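Local atomic coordinates of ribose 5-phosphate isomerase (Trypanosoma cruzi, PDB entry 3M1P), a protein that probably catalyses the reversible isomerisation of ribose 5-phosphate to ribulose 5-phosphate, as a type B ribose 5-phosphate isomerase. Residues A54-A58 / R59-E63; L20-Y23 / V24-G28; G134-R137 / H138-I142. The protein carries 1 engineered substitution. All blocks are in the same frame, centred on the assembly; numbering follows the deposited sequence.

How the contacts relate
All three contacts are local and follow one another along the chain, so none encloses or crosses another; each spans only a helical turn or a helix end. Contact 2 comes first, in the last turns of helix 17-26, which packs against strands 3-9 and 31-35 and helix 117-129. Contact 1 follows at the C-terminal end of helix 46-58, where a tight turn brings the chain round to strand 64-69. Contact 3 lies near the C terminus, in the first turns of helix 136-150, and joins this subunit to a second one around a phosphate. Centres of contacts 1 and 2 are about 19 Å apart, and those of contacts 2 and 3 about 28 Å.

Contact 1 of 3, residues A54-A58 / R59-E63; sequences AEMVA and RKEVE
Val62 turns back over the last helical turn and sets its two methyls against Met56 and Val57. Its CG1 meets Met56 CE at 3.7 Å, the two side chains slanting across each other; the Met56 chain is straight as far as SD and bends only at its last torsion (chi3 70°), which brings the terminal methyl round to the valine. The other branch, Val62 CG2, touches Val57 CG2 at 3.7 Å, with these side chains at about a right angle, and also nears Met56 CB. Glu61 crosses Met56 at about a right angle and rests its OE1 3.9 Å from Met56 CG, a position that suits a polar residue at the exposed surface. Val57 and Val62 are buried; Met56 and Val62 both reach Ala6 of strand 3-9, while Val57 packs on Ile107 of strand 107-111. The backbone fixes this fold-back. Lys60 N donates to Val57 O (2.9 Å) from well above the carbonyl plane, and a water gives a further bond to the same oxygen (2.7 Å to Val57 O). Glu61 N makes a weak bond to Met56 O. With Lys60 at positive phi (68°), these bonds form a Schellman motif, which ends helix 46-58 and redirects the chain into strand 64-69.

Contact 2 of 3, residues L20-Y23 / V24-G28; sequences LILY and VKEAG
Leu22 O receives the N-H of Glu26 at 2.9 Å, the shortest bond joining the two halves of this helical stretch. Lys25 N reaches Ile21 O at 3.2 Å along an almost straight N-H line (170°), and Val24 and Ala27 continue the same i to i+4 ladder. The Glu26 side chain points back towards the preceding turn: with CG anti to its own carbonyl carbon (chi1 -67°), it heads for Leu22 and Tyr23. Its OE1 sits at the edge of the Tyr23 ring and in the ring plane, 3.6 Å from Tyr23 CD1, where the slightly positive ring hydrogens would be expected to suit an anionic oxygen. The side chains run alongside each other with the carboxylate plane turned 57° from that of the ring. Leu22 slants across Glu26, its CG 3.8 Å from the same OE1. Lys25 runs beside Ile21, pointing the same way; its methylenes pass Ile21 O and its extended chain carries NZ to 3.9 Å from Ile21 CG2, an exposed rim that suits a long, flexible lysine. Gly28 follows with positive phi, which suits glycine, and leaves the helical path. The Glu26 carboxylate is also tied to helix 117-129 by a salt bridge from OE2 to Arg121, beside which Tyr23 packs. Leu20 and Val24 settle on strand 3-9, and Ile21, Val24 and Lys25 on strand 31-35, so the helix lies over one border of the parallel sheet.

Contact 3 of 3, residues G134-R137 / H138-I142; sequences GEER and HVRRI. With PO4 (phosphate ion), chain C.
The first turns of helix 136-150 form part of an anion site at a subunit interface, where Arg137 and Arg141, one turn apart, converge on a phosphate ion. Arg137 grips it with two prongs: NE donates to PO4 O2 at 2.8 Å and NH2 to PO4 O1 at 2.7 Å. Arg141 NH1 joins at PO4 O2 (3.1 Å, 167°), so that one oxygen takes two arginine N-H groups. The guanidinium planes stand 86° apart, and Arg141 lays a face over Arg137 CB. The third guanidinium nitrogen of Arg137, NH1, is tied by a salt bridge to Glu135 OE1 at 2.7 Å, the oxygen lying somewhat out of the guanidinium plane. With chi1 at 68°, Arg137 CG lies between the backbone N and the carbonyl carbon, which lets the chain run beside His138. There Arg137 CG makes a CH-pi contact 4.0 Å from the His138 ring centroid, while His138 NE2 lies over one face of the guanidinium. Ser133 holds His138 ND1, and so helps to fix the ring that backs Arg137. The second subunit adds its Arg113 and His11 to the phosphate, and its Asp45 bridges Arg140 and Arg141. Arginine suits the site because its planar N-H edge can offer paired donors to an anion. The phosphate probably came from the crystallisation liquor, but its cluster of donors from two chains is consistent with a pocket for a sugar phosphate, the acidic partners keeping the arginines oriented.

Contact 1 of 3, residues A54-A58 / R59-E63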
loop_
_atom_site.group_PDB
_atom_site.type_symbol
_atom_site.label_atom_id
_atom_site.label_comp_id
_atom_site.label_asym_id
_atom_site.label_seq_id
_atom_site.Cartn_x
_atom_site.Cartn_y
_atom_site.Cartn_z
ATOM N N ALA A 54 -21.689 13.355 -2.157
ATOM C CA ALA A 54 -21.087 14.406 -2.973
ATOM C C ALA A 54 -21.956 15.674 -3.079
ATOM O O ALA A 54 -21.447 16.786 -2.940
ATOM C CB ALA A 54 -20.772 13.866 -4.354
ATOM N N GLU A 55 -23.252 15.501 -3.339
ATOM C CA GLU A 55 -24.169 16.640 -3.430
ATOM C C GLU A 55 -24.253 17.395 -2.105
ATOM O O GLU A 55 -24.230 18.623 -2.094
ATOM C CB GLU A 55 -25.566 16.207 -3.904
ATOM C CG GLU A 55 -25.618 15.653 -5.317
ATOM C CD GLU A 55 -25.441 16.702 -6.412
ATOM O OE1 GLU A 55 -25.529 17.922 -6.126
ATOM O OE2 GLU A 55 -25.230 16.292 -7.583
ATOM N N MET A 56 -24.312 16.658 -0.995
ATOM C CA MET A 56 -24.322 17.262 0.331
ATOM C C MET A 56 -23.094 18.139 0.546
ATOM O O MET A 56 -23.201 19.254 1.072
ATOM C CB MET A 56 -24.421 16.189 1.406
ATOM C CG MET A 56 -25.746 15.444 1.395
ATOM S SD MET A 56 -25.746 14.032 2.508
ATOM C CE MET A 56 -25.723 14.861 4.102
ATOM N N VAL A 57 -21.930 17.635 0.129
ATOM C CA VAL A 57 -20.686 18.395 0.208
ATOM C C VAL A 57 -20.747 19.630 -0.713
ATOM O O VAL A 57 -20.458 20.745 -0.287
ATOM C CB VAL A 57 -19.440 17.511 -0.127
ATOM C CG1 VAL A 57 -18.198 18.388 -0.337
ATOM C CG2 VAL A 57 -19.194 16.465 0.965
ATOM N N ALA A 58 -21.125 19.421 -1.974
ATOM C CA ALA A 58 -21.239 20.520 -2.931
ATOM C C ALA A 58 -22.228 21.612 -2.472
ATOM O O ALA A 58 -21.917 22.807 -2.584
ATOM C CB ALA A 58 -21.623 19.987 -4.304
ATOM N N ARG A 59 -23.394 21.201 -1.970
ATOM C CA ARG A 59 -24.396 22.141 -1.451
ATOM C C ARG A 59 -23.999 22.705 -0.086
ATOM O O ARG A 59 -24.680 23.580 0.451
ATOM C CB ARG A 59 -25.784 21.484 -1.375
ATOM C CG ARG A 59 -26.393 21.187 -2.743
ATOM C CD ARG A 59 -27.834 20.736 -2.639
ATOM N NE ARG A 59 -28.450 20.534 -3.952
ATOM C CZ ARG A 59 -29.053 21.484 -4.669
ATOM N NH1 ARG A 59 -29.127 22.737 -4.228
ATOM N NH2 ARG A 59 -29.584 21.179 -5.846
ATOM N N LYS A 60 -22.892 22.191 0.457
ATOM C CA LYS A 60 -22.319 22.629 1.749
ATOM C C LYS A 60 -23.181 22.282 2.973
ATOM O O LYS A 60 -23.041 22.894 4.029
ATOM C CB LYS A 60 -21.904 24.113 1.738
ATOM C CG LYS A 60 -20.916 24.504 0.626
ATOM C CD LYS A 60 -20.864 26.022 0.441
ATOM C CE LYS A 60 -20.082 26.420 -0.818
ATOM N NZ LYS A 60 -18.590 26.118 -0.738
ATOM N N GLU A 61 -24.045 21.282 2.828
ATOM C CA GLU A 61 -24.825 20.740 3.947
ATOM C C GLU A 61 -23.934 20.067 4.974
ATOM O O GLU A 61 -24.265 20.028 6.161
ATOM C CB GLU A 61 -25.844 19.728 3.453
ATOM C CG GLU A 61 -27.010 20.354 2.714
ATOM C CD GLU A 61 -27.915 19.318 2.114
ATOM O OE1 GLU A 61 -28.097 18.246 2.736
ATOM O OE2 GLU A 61 -28.447 19.586 1.017
ATOM N N VAL A 62 -22.810 19.531 4.500
ATOM C CA VAL A 62 -21.761 18.981 5.357
ATOM C C VAL A 62 -20.442 19.558 4.868
ATOM O O VAL A 62 -20.373 20.094 3.751
ATOM C CB VAL A 62 -21.740 17.432 5.312
ATOM C CG1 VAL A 62 -23.078 16.865 5.798
ATOM C CG2 VAL A 62 -21.425 16.921 3.902
ATOM N N GLU A 63 -19.406 19.485 5.694
ATOM C CA GLU A 63 -18.094 19.964 5.278
ATOM C C GLU A 63 -17.299 18.851 4.574
ATOM O O GLU A 63 -16.558 19.118 3.629
ATOM C CB GLU A 63 -17.294 20.510 6.468
ATOM C CG GLU A 63 -15.921 21.052 6.083
ATOM C CD GLU A 63 -15.111 21.552 7.262
ATOM O OE1 GLU A 63 -15.578 21.401 8.412
ATOM O OE2 GLU A 63 -14.001 22.092 7.045
HETATM O O HOH W 1 -18.668 21.617 1.470
#

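Contact 2 of 3, residues L20-Y23 / V24-G28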
loop_
_atom_site.group_PDB
_atom_site.type_symbol
_atom_site.label_atom_id
_atom_site.label_comp_id
_atom_site.label_asym_id
_atom_site.label_seq_id
_atom_site.Cartn_x
_atom_site.Cartn_y
_atom_site.Cartn_z
ATOM N N LEU A 20 -16.888 3.305 10.513
ATOM C CA LEU A 20 -16.709 4.620 9.895
ATOM C C LEU A 20 -17.266 5.735 10.768
ATOM O O LEU A 20 -16.602 6.752 10.969
ATOM C CB LEU A 20 -17.364 4.651 8.513
ATOM C CG LEU A 20 -16.915 3.548 7.563
ATOM C CD1 LEU A 20 -17.761 3.577 6.301
ATOM C CD2 LEU A 20 -15.406 3.653 7.240
ATOM N N ILE A 21 -18.479 5.526 11.290
ATOM C CA ILE A 21 -19.109 6.478 12.222
ATOM C C ILE A 21 -18.181 6.719 13.421
ATOM O O ILE A 21 -17.860 7.864 13.753
ATOM C CB ILE A 21 -20.521 5.991 12.690
ATOM C CG1 ILE A 21 -21.512 6.020 11.524
ATOM C CG2 ILE A 21 -21.034 6.837 13.870
ATOM C CD1 ILE A 21 -22.799 5.215 11.753
ATOM N N LEU A 22 -17.724 5.625 14.026
ATOM C CA LEU A 22 -16.773 5.687 15.129
ATOM C C LEU A 22 -15.461 6.404 14.767
ATOM O O LEU A 22 -14.997 7.252 15.527
ATOM C CB LEU A 22 -16.507 4.279 15.688
ATOM C CG LEU A 22 -15.523 4.179 16.858
ATOM C CD1 LEU A 22 -16.021 4.967 18.075
ATOM C CD2 LEU A 22 -15.210 2.718 17.243
ATOM N N TYR A 23 -14.869 6.083 13.613
ATOM C CA TYR A 23 -13.577 6.710 13.224
ATOM C C TYR A 23 -13.679 8.236 13.063
ATOM O O TYR A 23 -12.732 8.973 13.373
ATOM C CB TYR A 23 -12.973 6.068 11.954
ATOM C CG TYR A 23 -12.791 4.558 12.035
ATOM C CD1 TYR A 23 -12.562 3.923 13.271
ATOM C CD2 TYR A 23 -12.846 3.765 10.889
ATOM C CE1 TYR A 23 -12.399 2.551 13.356
ATOM C CE2 TYR A 23 -12.679 2.385 10.963
ATOM C CZ TYR A 23 -12.458 1.784 12.204
ATOM O OH TYR A 23 -12.287 0.424 12.308
ATOM N N VAL A 24 -14.829 8.696 12.578
ATOM C CA VAL A 24 -15.095 10.129 12.444
ATOM C C VAL A 24 -15.117 10.796 13.825
ATOM O O VAL A 24 -14.467 11.824 14.040
ATOM C CB VAL A 24 -16.416 10.383 11.667
ATOM C CG1 VAL A 24 -16.802 11.859 11.718
ATOM C CG2 VAL A 24 -16.276 9.899 10.216
ATOM N N LYS A 25 -15.843 10.187 14.761
ATOM C CA LYS A 25 -15.850 10.660 16.148
ATOM C C LYS A 25 -14.452 10.647 16.760
ATOM O O LYS A 25 -14.092 11.563 17.498
ATOM C CB LYS A 25 -16.815 9.830 17.001
ATOM C CG LYS A 25 -18.269 10.043 16.652
ATOM C CD LYS A 25 -19.154 9.113 17.436
ATOM C CE LYS A 25 -20.606 9.466 17.199
ATOM N NZ LYS A 25 -21.463 8.284 17.460
ATOM N N GLU A 26 -13.657 9.628 16.430
ATOM C CA GLU A 26 -12.304 9.517 16.996
ATOM C C GLU A 26 -11.381 10.654 16.578
ATOM O O GLU A 26 -10.472 11.008 17.326
ATOM C CB GLU A 26 -11.657 8.177 16.654
ATOM C CG GLU A 26 -12.307 6.979 17.307
ATOM C CD GLU A 26 -11.408 5.765 17.251
ATOM O OE1 GLU A 26 -11.793 4.746 16.638
ATOM O OE2 GLU A 26 -10.297 5.845 17.819
ATOM N N ALA A 27 -11.615 11.219 15.385
ATOM C CA ALA A 27 -10.890 12.406 14.913
ATOM C C ALA A 27 -11.025 13.614 15.845
ATOM O O ALA A 27 -10.165 14.496 15.869
ATOM C CB ALA A 27 -11.336 12.773 13.498
ATOM N N GLY A 28 -12.109 13.648 16.615
ATOM C CA GLY A 28 -12.370 14.747 17.543
ATOM C C GLY A 28 -13.858 14.962 17.749
ATOM O O GLY A 28 -14.667 14.640 16.879
#

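Contact 3 of 3, residues G134-R137 / H138-I142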
loop_
_atom_site.group_PDB
_atom_site.type_symbol
_atom_site.label_atom_id
_atom_site.label_comp_id
_atom_site.label_asym_id
_atom_site.label_seq_id
_atom_site.Cartn_x
_atom_site.Cartn_y
_atom_site.Cartn_z
ATOM N N GLY A 134 -3.016 26.188 2.317
ATOM C CA GLY A 134 -3.287 27.557 1.885
ATOM C C GLY A 134 -2.220 28.131 0.968
ATOM O O GLY A 134 -2.342 29.270 0.514
ATOM N N GLU A 135 -1.184 27.346 0.676
ATOM C CA GLU A 135 -0.031 27.842 -0.085
ATOM C C GLU A 135 -0.390 28.203 -1.522
ATOM O O GLU A 135 -1.249 27.563 -2.142
ATOM C CB GLU A 135 1.155 26.864 -0.021
ATOM C CG GLU A 135 1.889 26.889 1.326
ATOM C CD GLU A 135 2.979 25.825 1.450
ATOM O OE1 GLU A 135 3.730 25.595 0.475
ATOM O OE2 GLU A 135 3.095 25.217 2.543
ATOM N N GLU A 136 0.274 29.242 -2.024
ATOM C CA GLU A 136 -0.059 29.885 -3.304
ATOM C C GLU A 136 -0.263 28.904 -4.466
ATOM O O GLU A 136 -1.263 28.986 -5.180
ATOM C CB GLU A 136 0.998 30.952 -3.657
ATOM C CG GLU A 136 0.756 31.662 -4.990
ATOM C CD GLU A 136 1.681 32.852 -5.227
ATOM O OE1 GLU A 136 2.919 32.695 -5.115
ATOM O OE2 GLU A 136 1.158 33.948 -5.542
ATOM N N ARG A 137 0.676 27.977 -4.640
ATOM C CA ARG A 137 0.618 27.033 -5.759
ATOM C C ARG A 137 -0.587 26.085 -5.706
ATOM O O ARG A 137 -1.186 25.808 -6.742
ATOM C CB ARG A 137 1.945 26.278 -5.931
ATOM C CG ARG A 137 2.291 25.313 -4.815
ATOM C CD ARG A 137 3.753 24.918 -4.862
ATOM N NE ARG A 137 4.016 23.783 -3.982
ATOM C CZ ARG A 137 4.240 23.887 -2.673
ATOM N NH1 ARG A 137 4.245 25.077 -2.090
ATOM N NH2 ARG A 137 4.460 22.794 -1.944
ATOM N N HIS A 138 -0.963 25.636 -4.504
ATOM C CA HIS A 138 -2.121 24.749 -4.328
ATOM C C HIS A 138 -3.442 25.455 -4.601
ATOM O O HIS A 138 -4.321 24.884 -5.247
ATOM C CB HIS A 138 -2.120 24.080 -2.946
ATOM C CG HIS A 138 -0.809 23.456 -2.591
ATOM N ND1 HIS A 138 -0.243 23.563 -1.339
ATOM C CD2 HIS A 138 0.072 22.754 -3.341
ATOM C CE1 HIS A 138 0.920 22.940 -1.328
ATOM N NE2 HIS A 138 1.136 22.443 -2.533
ATOM N N VAL A 139 -3.560 26.698 -4.129
ATOM C CA VAL A 139 -4.723 27.547 -4.411
ATOM C C VAL A 139 -4.893 27.736 -5.919
ATOM O O VAL A 139 -5.976 27.496 -6.466
ATOM C CB VAL A 139 -4.635 28.926 -3.683
ATOM C CG1 VAL A 139 -5.740 29.898 -4.171
ATOM C CG2 VAL A 139 -4.707 28.737 -2.167
ATOM N N ARG A 140 -3.820 28.148 -6.588
ATOM C CA ARG A 140 -3.835 28.286 -8.044
ATOM C C ARG A 140 -4.281 26.974 -8.724
ATOM O O ARG A 140 -5.120 26.997 -9.626
ATOM C CB ARG A 140 -2.467 28.752 -8.567
ATOM C CG ARG A 140 -2.420 28.955 -10.100
ATOM C CD ARG A 140 -1.035 29.358 -10.605
ATOM N NE ARG A 140 -0.021 28.325 -10.413
ATOM C CZ ARG A 140 0.987 28.418 -9.548
ATOM N NH1 ARG A 140 1.117 29.507 -8.797
ATOM N NH2 ARG A 140 1.860 27.428 -9.424
ATOM N N ARG A 141 -3.751 25.835 -8.271
ATOM C CA ARG A 141 -4.069 24.546 -8.910
ATOM C C ARG A 141 -5.517 24.087 -8.659
ATOM O O ARG A 141 -6.189 23.601 -9.570
ATOM C CB ARG A 141 -3.052 23.467 -8.515
ATOM C CG ARG A 141 -1.698 23.648 -9.169
ATOM C CD ARG A 141 -0.594 23.024 -8.333
ATOM N NE ARG A 141 0.745 23.361 -8.825
ATOM C CZ ARG A 141 1.874 23.134 -8.153
ATOM N NH1 ARG A 141 1.847 22.570 -6.950
ATOM N NH2 ARG A 141 3.037 23.477 -8.678
ATOM N N ILE A 142 -5.987 24.250 -7.428
ATOM C CA ILE A 142 -7.388 24.003 -7.105
ATOM C C ILE A 142 -8.315 24.891 -7.946
ATOM O O ILE A 142 -9.352 24.438 -8.423
ATOM C CB ILE A 142 -7.667 24.168 -5.573
ATOM C CG1 ILE A 142 -7.032 23.002 -4.803
ATOM C CG2 ILE A 142 -9.175 24.227 -5.305
ATOM C CD1 ILE A 142 -6.616 23.305 -3.375
HETATM P P PO4 C . 4.875 20.466 -5.050
HETATM O O1 PO4 C . 5.194 20.751 -3.610
HETATM O O2 PO4 C . 4.541 21.749 -5.764
HETATM O O3 PO4 C . 3.703 19.518 -5.135
HETATM O O4 PO4 C . 6.091 19.859 -5.717
#